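Local coordinates for protein-L-isoaspartate O-methyltransferase beta-aspartate methyltransferase (Plasmodium falciparum, PDB 2PBF) that probably methylates L-isoaspartyl residues of damaged proteins with S-adenosyl-L-methionine as methyl donor, a step in protein repair, at residues A[94-99]-A[134-139]. Numbering follows the deposited sequence.
Sequences LTVCMA and PELLKI
Leu136 meets Val96 and Ala99 of helix 93-101 through the two methyls at its end. Before it, Pro134 starts a short 3-10 segment that runs to Leu136. The N of Leu137 donates a hydrogen bond to the O of Pro134 (3.2 Å), which closes a 3-10 turn spanning Glu135 and Leu136. The CB of Leu136 points toward helix 93-101, and with CG anti to the carbonyl carbon (chi1 -70°) both methyls come to lie against Val96 and Ala99. Leu136 CD1 reaches both methyls of Val96, with CG1 at 3.9 Å and CG2 at 4.1 Å. The CB of Ala99 touches CD1 and CD2 of Leu136, each 4.1 Å away. Val96 and Ala99 are three residues, nearly one turn, apart, so one leucine end spans two neighbouring positions on one helix face. The contact is apolar and buried, but small, burying 111 Å² summed over both segments. It belongs to the Rossmann-like methyltransferase fold. Here the loop between helix 119-132 and edge strand 142-146 packs on the helix that follows strand 83-87. Ile129 of helix 119-132 touches both Val96 and Leu136, while Phe142 touches Ala99 and Leu136. Past Leu136, the N of Lys138 donates a hydrogen bond to the O of Glu135 (3.3 Å), and the loop then runs on to strand 142-146.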
ATOM      1  N   LEU A  94       2.348   4.209  -1.938  1.00 25.23           N
ATOM      2  CA  LEU A  94       1.869   3.774  -0.635  1.00 25.96           C
ATOM      3  C   LEU A  94       2.956   3.082   0.193  1.00 25.61           C
ATOM      4  O   LEU A  94       2.950   3.179   1.426  1.00 24.65           O
ATOM      5  CB  LEU A  94       0.598   2.918  -0.752  1.00 26.27           C
ATOM      6  CG  LEU A  94      -0.270   2.969   0.520  1.00 29.24           C
ATOM      7  CD1 LEU A  94      -0.999   4.313   0.725  1.00 29.82           C
ATOM      8  CD2 LEU A  94      -1.251   1.909   0.407  1.00 33.18           C
ATOM      9  N   THR A  95       3.883   2.404  -0.486  1.00 25.06           N
ATOM     10  CA  THR A  95       5.009   1.764   0.186  1.00 25.28           C
ATOM     11  C   THR A  95       5.896   2.765   0.922  1.00 25.64           C
ATOM     12  O   THR A  95       6.260   2.541   2.071  1.00 26.49           O
ATOM     13  CB  THR A  95       5.885   0.924  -0.803  1.00 25.19           C
ATOM     14  OG1 THR A  95       5.070   0.443  -1.866  1.00 24.19           O
ATOM     15  CG2 THR A  95       6.478  -0.254  -0.083  1.00 22.39           C
ATOM     16  N   VAL A  96       6.227   3.860   0.254  1.00 25.68           N
ATOM     17  CA  VAL A  96       6.939   4.987   0.867  1.00 25.69           C
ATOM     18  C   VAL A  96       6.138   5.615   2.024  1.00 26.57           C
ATOM     19  O   VAL A  96       6.698   5.925   3.076  1.00 26.12           O
ATOM     20  CB  VAL A  96       7.338   6.022  -0.214  1.00 25.87           C
ATOM     21  CG1 VAL A  96       8.042   7.230   0.395  1.00 24.14           C
ATOM     22  CG2 VAL A  96       8.242   5.356  -1.241  1.00 24.39           C
ATOM     23  N   CYS A  97       4.835   5.778   1.843  1.00 26.90           N
ATOM     24  CA  CYS A  97       3.978   6.224   2.935  1.00 27.54           C
ATOM     25  C   CYS A  97       4.165   5.298   4.150  1.00 27.97           C
ATOM     26  O   CYS A  97       4.353   5.771   5.267  1.00 28.02           O
ATOM     27  CB  CYS A  97       2.496   6.324   2.485  1.00 27.41           C
ATOM     28  SG  CYS A  97       2.063   7.830   1.538  1.00 27.26           S
ATOM     29  N   MET A  98       4.163   3.986   3.936  1.00 27.59           N
ATOM     30  CA  MET A  98       4.411   3.061   5.041  1.00 28.93           C
ATOM     31  C   MET A  98       5.804   3.208   5.672  1.00 28.64           C
ATOM     32  O   MET A  98       5.923   3.198   6.895  1.00 28.02           O
ATOM     33  CB  MET A  98       4.216   1.612   4.606  1.00 29.15           C
ATOM     34  CG  MET A  98       2.800   1.199   4.257  1.00 29.45           C
ATOM     35  SD  MET A  98       2.898  -0.480   3.574  1.00 32.41           S
ATOM     36  CE  MET A  98       1.164  -0.825   3.476  1.00 31.22           C
ATOM     37  N   ALA A  99       6.847   3.325   4.837  1.00 28.51           N
ATOM     38  CA  ALA A  99       8.221   3.570   5.305  1.00 28.80           C
ATOM     39  C   ALA A  99       8.330   4.815   6.187  1.00 29.14           C
ATOM     40  O   ALA A  99       9.102   4.839   7.151  1.00 29.59           O
ATOM     41  CB  ALA A  99       9.178   3.707   4.102  1.00 28.62           C
ATOM     42  N   PRO A 134      16.178   8.885  -1.832  1.00 34.35           N
ATOM     43  CA  PRO A 134      17.148   7.864  -2.235  1.00 34.51           C
ATOM     44  C   PRO A 134      17.687   7.080  -1.033  1.00 34.36           C
ATOM     45  O   PRO A 134      18.206   5.993  -1.198  1.00 33.79           O
ATOM     46  CB  PRO A 134      18.278   8.677  -2.911  1.00 34.69           C
ATOM     47  CG  PRO A 134      18.100  10.055  -2.469  1.00 34.32           C
ATOM     48  CD  PRO A 134      16.644  10.245  -2.167  1.00 34.98           C
ATOM     49  N   GLU A 135      17.544   7.650   0.161  1.00 34.66           N
ATOM     50  CA  GLU A 135      18.002   7.017   1.392  1.00 35.71           C
ATOM     51  C   GLU A 135      17.299   5.676   1.662  1.00 35.80           C
ATOM     52  O   GLU A 135      17.884   4.780   2.261  1.00 35.43           O
ATOM     53  CB  GLU A 135      17.849   7.984   2.573  1.00 36.27           C
ATOM     54  CG  GLU A 135      16.416   8.459   2.864  1.00 38.91           C
ATOM     55  CD  GLU A 135      16.027   9.770   2.174  1.00 39.31           C
ATOM     56  OE1 GLU A 135      16.573  10.077   1.100  1.00 37.69           O
ATOM     57  OE2 GLU A 135      15.165  10.493   2.724  1.00 41.29           O
ATOM     58  N   LEU A 136      16.054   5.554   1.187  1.00 35.14           N
ATOM     59  CA  LEU A 136      15.269   4.326   1.286  1.00 34.13           C
ATOM     60  C   LEU A 136      15.852   3.111   0.555  1.00 34.66           C
ATOM     61  O   LEU A 136      15.563   1.994   0.919  1.00 33.96           O
ATOM     62  CB  LEU A 136      13.820   4.584   0.825  1.00 33.90           C
ATOM     63  CG  LEU A 136      12.924   5.453   1.732  1.00 33.27           C
ATOM     64  CD1 LEU A 136      11.482   5.513   1.220  1.00 34.09           C
ATOM     65  CD2 LEU A 136      12.946   4.942   3.160  1.00 33.87           C
ATOM     66  N   LEU A 137      16.669   3.301  -0.474  1.00 35.31           N
ATOM     67  CA  LEU A 137      17.183   2.110  -1.159  1.00 36.83           C
ATOM     68  C   LEU A 137      18.620   1.807  -0.763  1.00 37.04           C
ATOM     69  O   LEU A 137      19.321   1.050  -1.439  1.00 37.37           O
ATOM     70  CB  LEU A 137      16.980   2.147  -2.683  1.00 37.73           C
ATOM     71  CG  LEU A 137      15.790   2.951  -3.205  1.00 38.53           C
ATOM     72  CD1 LEU A 137      16.323   4.265  -3.735  1.00 39.54           C
ATOM     73  CD2 LEU A 137      15.047   2.227  -4.290  1.00 40.99           C
ATOM     74  N   LYS A 138      19.024   2.385   0.364  1.00 37.36           N
ATOM     75  CA  LYS A 138      20.309   2.088   0.989  1.00 37.87           C
ATOM     76  C   LYS A 138      20.131   1.216   2.248  1.00 37.51           C
ATOM     77  O   LYS A 138      21.104   0.769   2.837  1.00 37.79           O
ATOM     78  CB  LYS A 138      21.041   3.388   1.346  1.00 38.68           C
ATOM     79  CG  LYS A 138      21.455   4.272   0.142  1.00 39.47           C
ATOM     80  CD  LYS A 138      22.243   3.481  -0.930  1.00 42.07           C
ATOM     81  CE  LYS A 138      22.592   4.355  -2.140  1.00 43.04           C
ATOM     82  NZ  LYS A 138      23.816   5.210  -1.933  1.00 45.49           N
ATOM     83  N   ILE A 139      18.889   0.963   2.657  1.00 36.57           N
ATOM     84  CA  ILE A 139      18.665   0.299   3.925  1.00 35.97           C
ATOM     85  C   ILE A 139      18.192  -1.144   3.800  1.00 35.94           C
ATOM     86  O   ILE A 139      17.708  -1.559   2.753  1.00 36.61           O
ATOM     87  CB  ILE A 139      17.767   1.138   4.838  1.00 35.75           C
ATOM     88  CG1 ILE A 139      16.330   1.208   4.260  1.00 34.48           C
ATOM     89  CG2 ILE A 139      18.427   2.512   5.046  1.00 34.16           C
ATOM     90  CD1 ILE A 139      15.397   2.132   4.977  1.00 33.22           C
TER